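Local coordinates for gamma-glutamyltranspeptidase (Klebsiella pneumoniae subsp. pneumoniae, PDB 5HFT), which catalyses the conversion of oxamate to oxalate in uric acid degradation, as a member of the gamma-glutamyltransferase family, at residues A37-A42 with A68-H73; Q44-I49 with I57-A62; L50-S55 with V151-A156; A63-A68 with A156-Y161; I93-S98 with W134-R139. All blocks are in the same frame, centred on the assembly; numbering follows the deposited sequence.

Contact 1: A37-A42 with A68-H73; sequences APHHLA and AVVYPH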
# COMPACT_ATOMS: atom_id res chain seq x y z
N ALA A 37 -4.27 0.77 -10.44
CA ALA A 37 -4.96 0.81 -9.16
C ALA A 37 -5.85 -0.41 -9.04
O ALA A 37 -6.22 -1.02 -10.05
CB ALA A 37 -5.81 2.08 -9.02
N PRO A 38 -6.21 -0.80 -7.82
CA PRO A 38 -7.05 -1.98 -7.65
C PRO A 38 -8.47 -1.73 -8.03
O PRO A 38 -9.24 -2.70 -8.14
CB PRO A 38 -6.93 -2.29 -6.16
CG PRO A 38 -5.69 -1.63 -5.75
CD PRO A 38 -5.66 -0.37 -6.53
N HIS A 39 -8.87 -0.48 -8.22
CA HIS A 39 -10.23 -0.19 -8.64
C HIS A 39 -10.22 0.89 -9.73
O HIS A 39 -9.55 1.92 -9.58
CB HIS A 39 -11.08 0.24 -7.45
CG HIS A 39 -12.54 0.31 -7.78
ND1 HIS A 39 -13.15 1.44 -8.27
CD2 HIS A 39 -13.50 -0.65 -7.75
CE1 HIS A 39 -14.43 1.19 -8.50
NE2 HIS A 39 -14.66 -0.07 -8.19
N HIS A 40 -10.97 0.66 -10.81
CA HIS A 40 -10.91 1.57 -11.95
C HIS A 40 -11.27 3.00 -11.56
O HIS A 40 -10.79 3.94 -12.18
CB HIS A 40 -11.82 1.09 -13.09
CG HIS A 40 -13.28 1.35 -12.84
ND1 HIS A 40 -13.90 2.53 -13.17
CD2 HIS A 40 -14.24 0.57 -12.28
CE1 HIS A 40 -15.17 2.47 -12.82
NE2 HIS A 40 -15.40 1.29 -12.28
N LEU A 41 -12.07 3.20 -10.52
CA LEU A 41 -12.39 4.58 -10.16
C LEU A 41 -11.17 5.30 -9.58
O LEU A 41 -11.04 6.52 -9.74
CB LEU A 41 -13.54 4.61 -9.16
CG LEU A 41 -14.93 5.09 -9.54
CD1 LEU A 41 -15.12 5.16 -11.01
CD2 LEU A 41 -15.96 4.16 -8.93
N ALA A 42 -10.29 4.56 -8.89
CA ALA A 42 -9.08 5.16 -8.33
C ALA A 42 -8.06 5.49 -9.42
O ALA A 42 -7.41 6.55 -9.38
CB ALA A 42 -8.49 4.23 -7.28
N ALA A 68 -9.75 5.13 -0.83
CA ALA A 68 -10.20 5.03 0.55
C ALA A 68 -11.71 4.99 0.63
O ALA A 68 -12.28 4.21 1.39
CB ALA A 68 -9.66 6.20 1.37
N VAL A 69 -12.38 5.79 -0.18
CA VAL A 69 -13.83 5.74 -0.20
C VAL A 69 -14.31 4.43 -0.80
O VAL A 69 -15.22 3.79 -0.27
CB VAL A 69 -14.38 6.95 -0.98
CG1 VAL A 69 -15.86 6.84 -1.16
CG2 VAL A 69 -14.00 8.26 -0.30
N VAL A 70 -13.65 3.96 -1.87
CA VAL A 70 -14.18 2.87 -2.71
C VAL A 70 -13.82 1.47 -2.21
O VAL A 70 -14.59 0.52 -2.45
CB VAL A 70 -13.74 3.08 -4.17
CG1 VAL A 70 -14.40 2.07 -5.08
CG2 VAL A 70 -14.09 4.48 -4.63
N TYR A 71 -12.67 1.28 -1.56
CA TYR A 71 -12.31 0.02 -0.90
C TYR A 71 -12.13 0.19 0.62
O TYR A 71 -11.07 -0.16 1.16
CB TYR A 71 -11.04 -0.58 -1.49
CG TYR A 71 -11.24 -1.48 -2.69
CD1 TYR A 71 -12.50 -1.96 -3.04
CD2 TYR A 71 -10.16 -1.86 -3.47
CE1 TYR A 71 -12.69 -2.79 -4.14
CE2 TYR A 71 -10.34 -2.69 -4.59
CZ TYR A 71 -11.60 -3.15 -4.92
OH TYR A 71 -11.77 -3.98 -6.03
N PRO A 72 -13.16 0.68 1.33
CA PRO A 72 -12.95 1.03 2.75
C PRO A 72 -12.60 -0.14 3.67
O PRO A 72 -12.09 0.10 4.78
CB PRO A 72 -14.30 1.65 3.16
CG PRO A 72 -15.29 1.09 2.20
CD PRO A 72 -14.54 0.95 0.90
N HIS A 73 -12.86 -1.37 3.25
CA HIS A 73 -12.64 -2.52 4.13
C HIS A 73 -11.20 -2.97 4.12
O HIS A 73 -10.81 -3.75 4.99
CB HIS A 73 -13.52 -3.70 3.73
CG HIS A 73 -13.30 -4.17 2.32
ND1 HIS A 73 -13.57 -3.39 1.23
CD2 HIS A 73 -12.86 -5.36 1.84
CE1 HIS A 73 -13.30 -4.06 0.13
NE2 HIS A 73 -12.87 -5.26 0.47
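This is a buried aromatic contact in which His39, at the start of helix 40-51, packs against Val70, the last residue of helix 56-70, and Tyr71 just after it. Val70 CG1 lies over the centre of one face of the imidazole, 3.5 Å from the centroid of the His39 ring and only 12° off its normal, a CH-pi contact in which the beta-branched valine sets a gamma methyl over the ring. Tyr71 meets the same ring differently. The edge of the His39 imidazole is turned toward the face of the Tyr71 phenol ring, giving a T-shaped pair with planes 73° apart. With CG anti to its backbone N (chi1 -169°), the imidazole reaches Val70. His39 is also the N-cap residue of helix 40-51, and its ND1 accepts the capping bond from Leu41 N at 3.1 Å, from well above the ring plane. Pro38 completes the patch with its CB 3.8 Å from Tyr71 CE2. Around this patch, Val70 also packs on Ile166 of strand 166-167, His39 and Tyr71 both touch Thr169, and Ile67 of helix 56-70 lies against Pro38 and His39; just upstream, Ala37 pairs antiparallel with a strand of the neighbouring chain.

Contact 2: Q44-I49 with I57-A62; sequences QSALAI and IEAMVA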
# COMPACT_ATOMS: atom_id res chain seq x y z
N GLN A 44 -8.75 6.37 -12.43
CA GLN A 44 -9.19 7.57 -13.13
C GLN A 44 -9.03 8.83 -12.29
O GLN A 44 -8.87 9.92 -12.84
CB GLN A 44 -10.64 7.42 -13.57
CG GLN A 44 -10.88 6.29 -14.56
CD GLN A 44 -10.16 6.47 -15.90
OE1 GLN A 44 -10.06 5.52 -16.68
NE2 GLN A 44 -9.67 7.68 -16.18
N SER A 45 -9.05 8.72 -10.97
CA SER A 45 -8.85 9.90 -10.14
C SER A 45 -7.42 10.38 -10.25
O SER A 45 -7.18 11.58 -10.39
CB SER A 45 -9.18 9.59 -8.68
OG SER A 45 -10.28 10.35 -8.26
N ALA A 46 -6.45 9.46 -10.19
CA ALA A 46 -5.07 9.81 -10.49
C ALA A 46 -4.94 10.36 -11.90
O ALA A 46 -4.30 11.40 -12.11
CB ALA A 46 -4.16 8.59 -10.34
N LEU A 47 -5.58 9.71 -12.87
CA LEU A 47 -5.42 10.11 -14.27
C LEU A 47 -5.91 11.52 -14.52
O LEU A 47 -5.30 12.26 -15.31
CB LEU A 47 -6.15 9.15 -15.19
CG LEU A 47 -5.63 9.28 -16.60
CD1 LEU A 47 -4.20 8.76 -16.61
CD2 LEU A 47 -6.53 8.50 -17.55
N ALA A 48 -7.00 11.93 -13.88
CA ALA A 48 -7.52 13.27 -14.11
C ALA A 48 -6.50 14.32 -13.68
O ALA A 48 -6.18 15.23 -14.45
CB ALA A 48 -8.86 13.47 -13.40
N ILE A 49 -5.90 14.13 -12.50
CA ILE A 49 -4.93 15.10 -11.98
C ILE A 49 -3.78 15.27 -12.96
O ILE A 49 -3.29 16.39 -13.19
CB ILE A 49 -4.43 14.64 -10.59
CG1 ILE A 49 -5.59 14.69 -9.59
CG2 ILE A 49 -3.22 15.48 -10.10
CD1 ILE A 49 -6.26 16.03 -9.52
N ILE A 57 2.73 12.54 -8.12
CA ILE A 57 2.50 12.40 -6.68
C ILE A 57 1.11 12.92 -6.31
O ILE A 57 0.32 12.22 -5.68
CB ILE A 57 3.61 13.12 -5.89
CG1 ILE A 57 4.88 12.29 -5.90
CG2 ILE A 57 3.17 13.31 -4.45
CD1 ILE A 57 6.13 13.08 -5.68
N GLU A 58 0.78 14.14 -6.75
CA GLU A 58 -0.55 14.67 -6.49
C GLU A 58 -1.61 13.74 -7.09
O GLU A 58 -2.68 13.53 -6.49
CB GLU A 58 -0.66 16.09 -7.05
CG GLU A 58 0.45 17.06 -6.57
CD GLU A 58 0.50 18.38 -7.34
OE1 GLU A 58 0.71 18.36 -8.58
OE2 GLU A 58 0.30 19.45 -6.72
N ALA A 59 -1.32 13.15 -8.25
CA ALA A 59 -2.24 12.17 -8.81
C ALA A 59 -2.34 10.96 -7.90
O ALA A 59 -3.42 10.37 -7.76
CB ALA A 59 -1.79 11.75 -10.21
N MET A 60 -1.22 10.57 -7.27
CA MET A 60 -1.27 9.45 -6.32
C MET A 60 -2.06 9.82 -5.08
O MET A 60 -2.79 8.99 -4.53
CB MET A 60 0.13 9.03 -5.90
CG MET A 60 0.10 7.89 -4.91
SD MET A 60 -0.48 6.42 -5.75
CE MET A 60 0.97 5.98 -6.72
N VAL A 61 -1.94 11.07 -4.63
CA VAL A 61 -2.65 11.46 -3.42
C VAL A 61 -4.15 11.44 -3.66
O VAL A 61 -4.91 10.86 -2.88
CB VAL A 61 -2.16 12.83 -2.92
CG1 VAL A 61 -3.19 13.43 -1.99
CG2 VAL A 61 -0.86 12.69 -2.18
N ALA A 62 -4.60 12.04 -4.77
CA ALA A 62 -6.01 11.97 -5.12
C ALA A 62 -6.50 10.53 -5.13
O ALA A 62 -7.61 10.23 -4.66
CB ALA A 62 -6.25 12.62 -6.48
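Ala46 and Ala59 sit at the closest point of two neighbouring helices, with their CA atoms 4.0 Å apart and the short helix axes approaching to 7.5 Å. Backbone meets side chain here: the Ala59 methyl lies against Ala46 O, and the Ala46 methyl against Ala59 O. A CA-H...O contact runs from Ala46 CA to Ala59 O at 3.2 Å. Methyl side chains suit these positions because they let two backbones come so near.

Ile49 adds apolar contact one turn along from Ala46, against Ala59 and Ala62. Its chi1 of -66° puts CG1 beside the backbone N and CG2 anti to it: CG2 rests 3.5 Å from Ala59 N and also reaches Glu58 CB, while CG1 touches Ala62 CB at 3.8 Å.

The polar ends are satisfied elsewhere. Ser45 OG hydrogen-bonds Asp157 OD2, and Glu58 uses OE2 for Leu149 N and OE1 for Ser55 N. No hydrogen bond crosses between the two segments. With N-to-C directions 147° apart and a short turn between them, helices 40-51 and 56-70 form an antiparallel helical hairpin packed through alanines and Ile49.

Contact 3: L50-S55 with V151-A156; sequences LREGGS and VARLLA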
# COMPACT_ATOMS: atom_id res chain seq x y z
N LEU A 50 -3.30 14.17 -13.52
CA LEU A 50 -2.27 14.25 -14.55
C LEU A 50 -2.74 15.13 -15.71
O LEU A 50 -2.10 16.14 -16.05
CB LEU A 50 -1.94 12.85 -15.03
CG LEU A 50 -1.24 12.00 -13.98
CD1 LEU A 50 -0.87 10.67 -14.58
CD2 LEU A 50 -0.02 12.73 -13.45
N ARG A 51 -3.87 14.77 -16.33
CA ARG A 51 -4.41 15.55 -17.44
C ARG A 51 -4.67 17.00 -17.08
O ARG A 51 -4.81 17.84 -17.98
CB ARG A 51 -5.71 14.93 -17.93
CG ARG A 51 -5.61 13.66 -18.73
CD ARG A 51 -6.87 13.59 -19.55
NE ARG A 51 -6.95 12.46 -20.45
CZ ARG A 51 -6.72 12.53 -21.75
NH1 ARG A 51 -6.34 13.69 -22.28
NH2 ARG A 51 -6.85 11.45 -22.51
N GLU A 52 -4.77 17.33 -15.80
CA GLU A 52 -5.00 18.70 -15.38
C GLU A 52 -3.70 19.41 -15.08
O GLU A 52 -3.73 20.48 -14.44
CB GLU A 52 -5.90 18.74 -14.13
CG GLU A 52 -7.38 18.37 -14.33
CD GLU A 52 -8.18 18.30 -13.02
OE1 GLU A 52 -8.05 19.20 -12.15
OE2 GLU A 52 -8.92 17.30 -12.84
N GLY A 53 -2.57 18.83 -15.50
CA GLY A 53 -1.26 19.38 -15.25
C GLY A 53 -0.61 18.96 -13.94
O GLY A 53 0.49 19.43 -13.64
N GLY A 54 -1.27 18.10 -13.15
CA GLY A 54 -0.69 17.69 -11.88
C GLY A 54 0.40 16.64 -12.02
O GLY A 54 0.51 15.93 -13.02
N SER A 55 1.21 16.52 -10.98
CA SER A 55 2.34 15.60 -10.97
C SER A 55 1.88 14.19 -10.61
O SER A 55 0.77 13.98 -10.12
CB SER A 55 3.40 16.08 -9.98
OG SER A 55 3.06 15.76 -8.64
N VAL A 151 -5.16 21.57 -2.65
CA VAL A 151 -5.57 20.36 -1.93
C VAL A 151 -7.05 20.04 -2.19
O VAL A 151 -7.41 18.88 -2.44
CB VAL A 151 -5.27 20.51 -0.42
CG1 VAL A 151 -5.90 21.79 0.13
CG2 VAL A 151 -5.80 19.33 0.36
N ALA A 152 -7.91 21.07 -2.17
CA ALA A 152 -9.34 20.89 -2.41
C ALA A 152 -9.61 20.23 -3.76
O ALA A 152 -10.67 19.63 -3.96
CB ALA A 152 -10.08 22.23 -2.32
N ARG A 153 -8.68 20.37 -4.69
CA ARG A 153 -8.77 19.66 -5.96
C ARG A 153 -8.37 18.20 -5.80
O ARG A 153 -9.05 17.31 -6.35
CB ARG A 153 -7.90 20.35 -7.01
CG ARG A 153 -7.95 19.68 -8.36
CD ARG A 153 -9.37 19.65 -8.88
NE ARG A 153 -9.55 18.63 -9.91
CZ ARG A 153 -9.94 17.39 -9.65
NH1 ARG A 153 -10.20 17.02 -8.40
NH2 ARG A 153 -10.09 16.50 -10.63
N LEU A 154 -7.32 17.91 -5.03
CA LEU A 154 -6.85 16.53 -4.91
C LEU A 154 -7.88 15.61 -4.23
O LEU A 154 -7.90 14.40 -4.50
CB LEU A 154 -5.54 16.49 -4.14
CG LEU A 154 -4.41 17.37 -4.66
CD1 LEU A 154 -3.15 17.05 -3.87
CD2 LEU A 154 -4.17 17.19 -6.15
N LEU A 155 -8.72 16.15 -3.34
CA LEU A 155 -9.73 15.36 -2.64
C LEU A 155 -11.11 15.44 -3.27
O LEU A 155 -12.03 14.81 -2.78
CB LEU A 155 -9.85 15.80 -1.18
CG LEU A 155 -8.56 15.83 -0.40
CD1 LEU A 155 -8.86 16.46 0.95
CD2 LEU A 155 -8.01 14.43 -0.30
N ALA A 156 -11.26 16.22 -4.34
CA ALA A 156 -12.59 16.47 -4.88
C ALA A 156 -13.31 15.17 -5.21
O ALA A 156 -14.46 14.97 -4.80
CB ALA A 156 -12.49 17.38 -6.10
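Glu52, within the Schellman motif that closes helix 40-51, forms a surface salt bridge with Arg153. The arginine grips the carboxylate side-on with two nitrogens, one to each oxygen. Arg153 NH2 gives to Glu52 OE2 at 2.6 Å, close to the guanidinium plane, and Arg153 NE gives to Glu52 OE1 at 2.8 Å, with the oxygen tilted somewhat from that plane. Both oxygens use their syn lone pairs, and the carboxylate and guanidinium planes lie 25° apart, so the two flat groups meet nearly edge to edge and the two bonds together hold them against rotation.

The next shell explains how the charges come together. Glu52 extends from its backbone toward the arginine, whereas Arg153 starts with CG anti to the backbone N and then bends at chi2 (59°). The guanidinium of Arg153 also lies against Ile49, and its NH1 has a long, weak ion pair with Asp157 OD1, a second acidic neighbour that would probably favour the same orientation.

Further out, the turn fixes where Glu52 starts. Glu52 is the first residue to leave helical geometry, and Gly53 follows with a positive phi that suits glycine, because a side chain there would crowd the carbonyl oxygen of Glu52. The motif's two bonds end the helix: Gly53 N to Leu50 O at 2.8 Å, and Gly54 N reaching back to Ile49 O.

Contact 4: A63-A68 with A156-Y161; sequences AAAAIA and ADAIGY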
# COMPACT_ATOMS: atom_id res chain seq x y z
N ALA A 63 -5.67 9.61 -5.62
CA ALA A 63 -6.06 8.21 -5.65
C ALA A 63 -6.14 7.63 -4.24
O ALA A 63 -7.11 6.95 -3.90
CB ALA A 63 -5.08 7.41 -6.51
N ALA A 64 -5.14 7.91 -3.39
CA ALA A 64 -5.17 7.39 -2.02
C ALA A 64 -6.49 7.71 -1.32
O ALA A 64 -7.04 6.87 -0.60
CB ALA A 64 -3.98 7.95 -1.24
N ALA A 65 -7.04 8.89 -1.58
CA ALA A 65 -8.32 9.33 -1.04
C ALA A 65 -9.49 8.68 -1.77
O ALA A 65 -10.51 8.37 -1.15
CB ALA A 65 -8.42 10.85 -1.11
N ALA A 66 -9.40 8.54 -3.10
CA ALA A 66 -10.46 7.86 -3.86
C ALA A 66 -10.57 6.39 -3.49
O ALA A 66 -11.67 5.90 -3.20
CB ALA A 66 -10.19 8.01 -5.36
N ILE A 67 -9.45 5.66 -3.49
CA ILE A 67 -9.42 4.25 -3.10
C ILE A 67 -9.74 4.06 -1.62
O ILE A 67 -9.94 2.92 -1.18
CB ILE A 67 -8.04 3.64 -3.48
CG1 ILE A 67 -8.07 2.12 -3.47
CG2 ILE A 67 -6.94 4.11 -2.54
CD1 ILE A 67 -8.64 1.52 -4.69
N ALA A 68 -9.75 5.13 -0.83
CA ALA A 68 -10.20 5.03 0.55
C ALA A 68 -11.71 4.99 0.63
O ALA A 68 -12.28 4.21 1.39
CB ALA A 68 -9.66 6.20 1.37
N ALA A 156 -11.26 16.22 -4.34
CA ALA A 156 -12.59 16.47 -4.88
C ALA A 156 -13.31 15.17 -5.21
O ALA A 156 -14.46 14.97 -4.80
CB ALA A 156 -12.49 17.38 -6.10
N ASP A 157 -12.67 14.27 -5.97
CA ASP A 157 -13.35 13.03 -6.32
C ASP A 157 -13.67 12.21 -5.07
O ASP A 157 -14.78 11.66 -4.96
CB ASP A 157 -12.51 12.18 -7.26
CG ASP A 157 -12.18 12.88 -8.54
OD1 ASP A 157 -12.51 14.07 -8.68
OD2 ASP A 157 -11.59 12.21 -9.41
N ALA A 158 -12.74 12.15 -4.11
CA ALA A 158 -12.97 11.37 -2.89
C ALA A 158 -14.19 11.87 -2.13
O ALA A 158 -14.99 11.07 -1.63
CB ALA A 158 -11.74 11.44 -1.98
N ILE A 159 -14.32 13.19 -2.01
CA ILE A 159 -15.46 13.78 -1.32
C ILE A 159 -16.78 13.38 -1.99
O ILE A 159 -17.68 12.83 -1.34
CB ILE A 159 -15.30 15.31 -1.27
CG1 ILE A 159 -14.25 15.68 -0.21
CG2 ILE A 159 -16.65 15.98 -1.03
CD1 ILE A 159 -13.80 17.09 -0.28
N GLY A 160 -16.89 13.63 -3.29
CA GLY A 160 -18.13 13.38 -4.01
C GLY A 160 -18.55 11.92 -4.04
O GLY A 160 -19.75 11.62 -4.06
N TYR A 161 -17.60 10.99 -4.07
CA TYR A 161 -17.95 9.58 -4.03
C TYR A 161 -18.46 9.18 -2.65
O TYR A 161 -19.14 8.15 -2.53
CB TYR A 161 -16.76 8.69 -4.41
CG TYR A 161 -16.39 8.71 -5.87
CD1 TYR A 161 -17.32 8.41 -6.86
CD2 TYR A 161 -15.09 9.01 -6.27
CE1 TYR A 161 -16.98 8.43 -8.21
CE2 TYR A 161 -14.73 9.02 -7.59
CZ TYR A 161 -15.67 8.73 -8.57
OH TYR A 161 -15.30 8.76 -9.89
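Ala158 of helix 156-164 presses its single methyl group onto helix 56-70 at Ala65, and the two helix backbones come close enough for the CA atoms of Ala66 and Ala158 to lie 4.4 Å apart. The side chain of Ala158 begins and ends at CB, so that one carbon makes all of its contacts. On one flank it meets the Ala65 methyl, CB to CB at 3.5 Å. It also lies 3.4 Å from Ala65 O, and more loosely 3.9 Å from Ala66 N, so the methyl rests on the peptide between these two residues as well as on a side chain. Ala158 also packs on Leu215 of helix 209-221, which places it between two helices.

A small residue suits position 65, since the methyl of Ala65 meets Ala158 CB and also has Leu155 and Trp134 against it. Ala66 faces more to the side, where its methyl packs on Ser45 of helix 40-51. Beside this contact, Asp157 OD2 takes part in a hydrogen bond with Ser45 OG, and Tyr161 brings the hydroxyl end of its side chain against Leu41.

No hydrogen bond or charge pair joins segments 63-68 and 156-161. The contact is purely one of apolar and backbone packing, and its closeness comes from alanine at each meeting point: cohesion here depends on shape and the burial of methyl groups rather than on directional bonds.

Contact 5: I93-S98 with W134-R139; sequences IAIDAS and WVEALR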
# COMPACT_ATOMS: atom_id res chain seq x y z
N ILE A 93 13.20 8.19 -3.27
CA ILE A 93 12.79 8.74 -1.98
C ILE A 93 11.71 7.86 -1.39
O ILE A 93 10.70 7.58 -2.04
CB ILE A 93 12.29 10.19 -2.11
CG1 ILE A 93 13.33 11.07 -2.81
CG2 ILE A 93 11.91 10.74 -0.75
CD1 ILE A 93 12.74 12.36 -3.34
N ALA A 94 11.93 7.44 -0.14
CA ALA A 94 11.01 6.57 0.58
C ALA A 94 10.28 7.34 1.67
O ALA A 94 10.81 8.27 2.27
CB ALA A 94 11.76 5.38 1.17
N ILE A 95 9.02 6.96 1.89
CA ILE A 95 8.17 7.57 2.91
C ILE A 95 7.55 6.44 3.71
O ILE A 95 6.73 5.68 3.18
CB ILE A 95 7.08 8.45 2.30
CG1 ILE A 95 7.66 9.51 1.38
CG2 ILE A 95 6.29 9.11 3.42
CD1 ILE A 95 6.61 10.48 0.88
N ASP A 96 7.95 6.30 4.97
CA ASP A 96 7.32 5.35 5.88
C ASP A 96 6.26 6.15 6.63
O ASP A 96 6.56 6.86 7.59
CB ASP A 96 8.34 4.75 6.83
CG ASP A 96 7.72 3.75 7.80
OD1 ASP A 96 6.48 3.72 7.90
OD2 ASP A 96 8.47 3.04 8.51
N ALA A 97 5.02 6.04 6.20
CA ALA A 97 3.97 6.81 6.85
C ALA A 97 3.15 5.92 7.78
O ALA A 97 1.93 5.84 7.66
CB ALA A 97 3.10 7.50 5.80
N SER A 98 3.80 5.21 8.70
CA SER A 98 3.11 4.33 9.62
C SER A 98 3.21 4.87 11.04
O SER A 98 4.28 5.33 11.47
CB SER A 98 3.64 2.90 9.53
OG SER A 98 4.94 2.79 10.04
N TRP A 134 0.63 11.57 2.74
CA TRP A 134 0.19 12.52 1.72
C TRP A 134 0.81 13.89 1.95
O TRP A 134 1.29 14.52 1.01
CB TRP A 134 -1.34 12.63 1.71
CG TRP A 134 -2.11 11.34 1.68
CD1 TRP A 134 -1.62 10.07 1.53
CD2 TRP A 134 -3.51 11.20 1.90
NE1 TRP A 134 -2.64 9.15 1.61
CE2 TRP A 134 -3.81 9.83 1.83
CE3 TRP A 134 -4.54 12.11 2.14
CZ2 TRP A 134 -5.11 9.35 1.99
CZ3 TRP A 134 -5.82 11.63 2.28
CH2 TRP A 134 -6.09 10.27 2.21
N VAL A 135 0.84 14.36 3.21
CA VAL A 135 1.34 15.71 3.46
C VAL A 135 2.82 15.79 3.11
O VAL A 135 3.28 16.78 2.54
CB VAL A 135 1.06 16.18 4.91
CG1 VAL A 135 1.76 15.33 5.93
CG2 VAL A 135 1.51 17.61 5.10
N GLU A 136 3.59 14.73 3.41
CA GLU A 136 5.02 14.72 3.12
C GLU A 136 5.30 14.61 1.62
O GLU A 136 6.13 15.35 1.07
CB GLU A 136 5.72 13.59 3.88
CG GLU A 136 7.13 13.31 3.35
CD GLU A 136 8.20 14.04 4.13
OE1 GLU A 136 7.89 14.49 5.26
OE2 GLU A 136 9.35 14.15 3.63
N ALA A 137 4.64 13.67 0.95
CA ALA A 137 4.84 13.52 -0.49
C ALA A 137 4.50 14.81 -1.23
O ALA A 137 5.15 15.16 -2.23
CB ALA A 137 3.99 12.36 -1.02
N LEU A 138 3.48 15.53 -0.76
CA LEU A 138 3.09 16.75 -1.45
C LEU A 138 4.15 17.83 -1.32
O LEU A 138 4.45 18.54 -2.28
CB LEU A 138 1.75 17.26 -0.92
CG LEU A 138 0.52 16.50 -1.38
CD1 LEU A 138 -0.70 16.98 -0.59
CD2 LEU A 138 0.32 16.62 -2.89
N ARG A 139 4.72 17.98 -0.12
CA ARG A 139 5.84 18.90 0.06
C ARG A 139 7.02 18.47 -0.81
O ARG A 139 7.76 19.32 -1.32
CB ARG A 139 6.25 18.96 1.54
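A strand packs on a helix where Ile95, in the antiparallel pair formed by strands 80-86 and 93-97, reaches across to Glu136 and Ala137 of helix 130-144. On the strand side a single carbon makes the contact. Ile95 CD1 lies 3.7 Å from Ala137 CB, about as far from Ala137 N, and 3.8 Å from Glu136 CG. With CG1 anti to the carbonyl carbon (chi1 -55°) and CD1 extended beyond it, the isoleucine spans the gap between backbones whose nearest CA atoms, Ile95 and Ala137, are 7.6 Å apart. A long branched side chain on the strand thus faces a short one on the helix. Ala137 offers a low spot to receive the methyl, and the aliphatic part of Glu136 lies next to it.

The gamma-glutamyltransferase family has the alpha-beta-beta-alpha fold of the N-terminal nucleophile hydrolases, and a helix covering a strand, as here, is consistent with that layering. Trp83 of the partner strand is touched by the side chains of both Ile95 and Ala137. Ile140, one turn further along helix 130-144, also packs on Ile95.

Glu136 bends at chi2 (95°), and its carboxylate is occupied elsewhere: OE2 forms a salt bridge with Arg258 NH1. The residue therefore divides its roles, with apolar CG against the isoleucine and charge directed to arginine. At the far end of the strand, Ser98 OG donates to Asp96 OD1 at 2.8 Å, meeting the syn side of that carboxylate oxygen near its plane.

Overall arrangement
Helices 40-51 and 56-70 tie the first four contacts together. Contacts 1 and 2 both join this pair, with centres about 13 Å apart and contact 2 within the span that contact 1 encloses. Contact 3 is centred about 6 Å from contact 2, where helix 40-51 ends; contact 4, about 8 Å from contact 1 between centres, shares Ala68 with it and Ala156 with contact 3. Their later segments bring residues 151-161 back onto the hairpin. Contact 5, about 20 Å from contact 1 between centres, adds the strand pair; Trp134 and Leu138 join its helix to helix 56-70. Helix 56-70 is thus central, flanked by helix 40-51 before and helices 130-144, 151-154 and 156-164 after it in the chain.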